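Local coordinates for malate dehydrogenase (Porphyromonas gingivalis, PDB 3FI9), which probably catalyses the NAD-dependent interconversion of malate and oxaloacetate, at residues 152-164 with 173-186. Residues are numbered along the deposited sequence; the frame is centred on the assembly and turned at random.
Sequences GLDSTRLQSELAK and VTNTRTYGGHGEQM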
# COMPACT_ATOMS: atom_id res chain seq x y z
N GLY A 152 14.52 -7.26 8.72
CA GLY A 152 14.34 -6.14 9.69
C GLY A 152 13.07 -6.27 10.55
O GLY A 152 12.88 -5.55 11.55
N LEU A 153 12.15 -7.13 10.14
CA LEU A 153 10.85 -7.25 10.85
C LEU A 153 11.01 -7.70 12.29
O LEU A 153 10.19 -7.33 13.12
CB LEU A 153 9.82 -8.15 10.12
CG LEU A 153 9.30 -7.67 8.74
CD1 LEU A 153 8.07 -8.51 8.28
CD2 LEU A 153 8.92 -6.18 8.71
N ASP A 154 12.03 -8.49 12.59
CA ASP A 154 12.23 -8.89 14.00
C ASP A 154 12.55 -7.62 14.82
O ASP A 154 12.10 -7.47 15.96
CB ASP A 154 13.36 -9.95 14.14
CG ASP A 154 12.87 -11.41 13.88
OD1 ASP A 154 11.66 -11.66 13.73
OD2 ASP A 154 13.72 -12.32 13.81
N SER A 155 13.32 -6.72 14.21
CA SER A 155 13.69 -5.48 14.89
C SER A 155 12.52 -4.47 15.04
O SER A 155 12.40 -3.82 16.09
CB SER A 155 14.90 -4.83 14.20
OG SER A 155 16.07 -5.65 14.31
N THR A 156 11.66 -4.35 14.03
CA THR A 156 10.51 -3.41 14.12
C THR A 156 9.47 -4.00 15.05
O THR A 156 8.80 -3.27 15.79
CB THR A 156 9.88 -3.11 12.72
OG1 THR A 156 9.34 -4.31 12.14
CG2 THR A 156 10.93 -2.53 11.80
N ARG A 157 9.37 -5.32 15.07
CA ARG A 157 8.42 -5.95 15.97
C ARG A 157 8.93 -5.79 17.41
O ARG A 157 8.18 -5.46 18.32
CB ARG A 157 8.23 -7.40 15.59
CG ARG A 157 7.41 -7.55 14.31
CD ARG A 157 7.31 -9.06 13.88
NE ARG A 157 6.54 -9.15 12.65
CZ ARG A 157 6.52 -10.23 11.86
NH1 ARG A 157 7.21 -11.30 12.17
NH2 ARG A 157 5.79 -10.24 10.75
N LEU A 158 10.22 -5.96 17.61
CA LEU A 158 10.75 -5.71 18.96
C LEU A 158 10.49 -4.26 19.40
O LEU A 158 10.11 -4.00 20.54
CB LEU A 158 12.23 -6.08 19.06
CG LEU A 158 12.93 -5.83 20.41
CD1 LEU A 158 12.36 -6.71 21.48
CD2 LEU A 158 14.44 -6.16 20.27
N GLN A 159 10.70 -3.32 18.49
CA GLN A 159 10.41 -1.92 18.78
C GLN A 159 8.95 -1.72 19.16
O GLN A 159 8.64 -1.06 20.17
CB GLN A 159 10.79 -1.01 17.60
CG GLN A 159 10.61 0.50 17.90
CD GLN A 159 10.72 1.37 16.66
OE1 GLN A 159 10.05 1.09 15.66
NE2 GLN A 159 11.54 2.42 16.71
N SER A 160 8.06 -2.28 18.36
CA SER A 160 6.64 -2.16 18.64
C SER A 160 6.24 -2.76 20.00
O SER A 160 5.55 -2.13 20.81
CB SER A 160 5.85 -2.83 17.53
OG SER A 160 4.46 -2.81 17.82
N GLU A 161 6.69 -3.98 20.25
CA GLU A 161 6.35 -4.67 21.49
C GLU A 161 6.88 -3.93 22.71
O GLU A 161 6.16 -3.80 23.68
CB GLU A 161 6.80 -6.14 21.45
CG GLU A 161 6.10 -7.04 20.37
CD GLU A 161 4.61 -7.22 20.57
OE1 GLU A 161 4.13 -7.29 21.73
OE2 GLU A 161 3.89 -7.31 19.56
N LEU A 162 8.10 -3.37 22.64
CA LEU A 162 8.63 -2.49 23.71
C LEU A 162 7.83 -1.21 23.90
O LEU A 162 7.53 -0.82 25.05
CB LEU A 162 10.10 -2.15 23.46
CG LEU A 162 11.09 -3.28 23.84
CD1 LEU A 162 12.41 -3.02 23.14
CD2 LEU A 162 11.29 -3.36 25.38
N ALA A 163 7.45 -0.56 22.80
CA ALA A 163 6.64 0.65 22.92
C ALA A 163 5.26 0.36 23.54
O ALA A 163 4.79 1.11 24.40
CB ALA A 163 6.51 1.39 21.55
N LYS A 164 4.65 -0.76 23.17
CA LYS A 164 3.39 -1.18 23.79
C LYS A 164 3.51 -1.44 25.30
O LYS A 164 2.64 -1.01 26.08
CB LYS A 164 2.84 -2.43 23.09
CG LYS A 164 2.33 -2.16 21.65
CD LYS A 164 2.31 -3.43 20.80
CE LYS A 164 1.52 -4.56 21.44
NZ LYS A 164 1.36 -5.72 20.51
N VAL A 173 11.37 4.31 21.12
CA VAL A 173 12.22 3.15 21.42
C VAL A 173 13.26 3.11 20.27
O VAL A 173 12.91 2.83 19.13
CB VAL A 173 11.40 1.84 21.49
CG1 VAL A 173 12.31 0.64 21.82
CG2 VAL A 173 10.31 1.93 22.53
N THR A 174 14.52 3.38 20.55
CA THR A 174 15.43 3.63 19.46
C THR A 174 16.42 2.48 19.36
O THR A 174 16.72 1.84 20.35
CB THR A 174 16.12 4.99 19.65
OG1 THR A 174 16.74 5.03 20.95
CG2 THR A 174 15.05 6.10 19.59
N ASN A 175 16.88 2.19 18.13
CA ASN A 175 17.98 1.23 17.94
C ASN A 175 17.71 -0.18 18.48
O ASN A 175 18.62 -0.82 19.05
CB ASN A 175 19.28 1.76 18.55
CG ASN A 175 20.51 1.31 17.79
OD1 ASN A 175 20.44 1.07 16.59
ND2 ASN A 175 21.64 1.17 18.47
N THR A 176 16.50 -0.69 18.26
CA THR A 176 16.18 -2.06 18.66
C THR A 176 16.77 -2.95 17.57
O THR A 176 16.60 -2.68 16.36
CB THR A 176 14.68 -2.31 18.66
OG1 THR A 176 14.11 -1.57 17.58
CG2 THR A 176 14.03 -1.85 19.94
N ARG A 177 17.46 -4.00 17.98
CA ARG A 177 18.22 -4.80 17.02
C ARG A 177 18.14 -6.28 17.36
O ARG A 177 18.37 -6.65 18.50
CB ARG A 177 19.70 -4.38 17.00
CG ARG A 177 19.93 -3.06 16.38
CD ARG A 177 19.55 -3.08 14.93
NE ARG A 177 19.98 -1.86 14.29
CZ ARG A 177 19.20 -0.80 14.09
NH1 ARG A 177 17.93 -0.81 14.48
NH2 ARG A 177 19.70 0.28 13.50
N THR A 178 17.79 -7.10 16.37
CA THR A 178 18.06 -8.53 16.45
C THR A 178 19.00 -8.86 15.28
O THR A 178 18.84 -8.34 14.18
CB THR A 178 16.79 -9.42 16.37
OG1 THR A 178 16.32 -9.46 15.02
CG2 THR A 178 15.63 -8.89 17.26
N TYR A 179 19.92 -9.80 15.50
CA TYR A 179 20.82 -10.28 14.46
C TYR A 179 20.74 -11.81 14.34
O TYR A 179 20.04 -12.50 15.12
CB TYR A 179 22.27 -9.84 14.77
CG TYR A 179 22.44 -8.34 14.91
CD1 TYR A 179 22.15 -7.48 13.85
CD2 TYR A 179 22.92 -7.80 16.09
CE1 TYR A 179 22.30 -6.10 14.01
CE2 TYR A 179 23.09 -6.46 16.24
CZ TYR A 179 22.77 -5.61 15.21
OH TYR A 179 22.98 -4.27 15.38
N GLY A 180 21.43 -12.34 13.32
CA GLY A 180 21.48 -13.81 13.11
C GLY A 180 20.38 -14.35 12.22
O GLY A 180 20.25 -13.91 11.08
N GLY A 181 19.60 -15.28 12.75
CA GLY A 181 18.48 -15.91 12.02
C GLY A 181 17.22 -15.16 12.39
O GLY A 181 17.31 -14.10 13.02
N HIS A 182 16.06 -15.69 12.03
CA HIS A 182 14.81 -15.06 12.40
C HIS A 182 13.91 -15.93 13.27
O HIS A 182 14.15 -17.14 13.44
CB HIS A 182 14.06 -14.62 11.16
CG HIS A 182 13.39 -15.74 10.42
ND1 HIS A 182 14.09 -16.65 9.65
CD2 HIS A 182 12.09 -16.10 10.33
CE1 HIS A 182 13.25 -17.51 9.11
NE2 HIS A 182 12.03 -17.21 9.52
N GLY A 183 12.86 -15.31 13.79
CA GLY A 183 11.93 -15.95 14.69
C GLY A 183 12.69 -16.65 15.81
O GLY A 183 13.45 -16.04 16.59
N GLU A 184 12.53 -17.95 15.86
CA GLU A 184 13.07 -18.71 16.97
C GLU A 184 14.58 -18.62 16.96
O GLU A 184 15.20 -18.82 17.99
CB GLU A 184 12.64 -20.17 16.86
N GLN A 185 15.17 -18.33 15.80
CA GLN A 185 16.64 -18.25 15.73
C GLN A 185 17.18 -16.83 15.78
O GLN A 185 18.36 -16.59 15.48
CB GLN A 185 17.12 -18.92 14.46
CG GLN A 185 16.63 -20.33 14.35
CD GLN A 185 17.18 -21.16 15.44
OE1 GLN A 185 16.56 -22.10 15.89
NE2 GLN A 185 18.37 -20.80 15.90
N MET A 186 16.34 -15.87 16.14
CA MET A 186 16.87 -14.51 16.22
C MET A 186 17.75 -14.40 17.45
O MET A 186 17.51 -15.08 18.45
CB MET A 186 15.77 -13.44 16.25
CG MET A 186 15.04 -13.26 17.61
SD MET A 186 13.54 -12.22 17.50
CE MET A 186 13.21 -12.01 19.23
O HOH W 1 16.16 -11.58 13.55
O HOH W 2 15.90 -7.65 12.64
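Ser155 and Arg177 form the nearest CA pair, 5.1 Å apart, where helix 153-164 runs nearly antiparallel to strand 178-180 at 154°. Two bonds cross to Ser155: Thr178 N to OG, nearly straight (163°), and Thr176 OG1 to the carbonyl O, the latter from the face opposite the helical Gln159 N. Gln159, with CG anti to its backbone N and the chain extended beyond, brings NE2 to Val173 O at 2.8 Å, the acceptor lying in its amide plane. One turn on, Leu162 CD1 packs against Val173 CG1 (3.9 Å) and Thr176 CG2 (3.8 Å). At the other end, Asp154 OD2 receives Gly183 N on its syn lone pair at 3.1 Å in a bent bond (138°). A water donates to both Asp154 OD2 and Gly181 O and accepts from Thr178 OG1, so Asp154 anchors the turn carrying His182, the predicted proton acceptor. The two probably match the family's aspartate-histidine pair, although here OD2 lies 6.0 Å from His182 ND1, without a direct bond. Arg157, one turn after Asp154, is a predicted substrate-binding residue. Leu158 touches Leu217 of helix 211-222, strand 186-188 pairs with strand 178-180, and Leu153, Arg157, Ser160 and Lys164 pack on His56 and Arg55 of the second subunit.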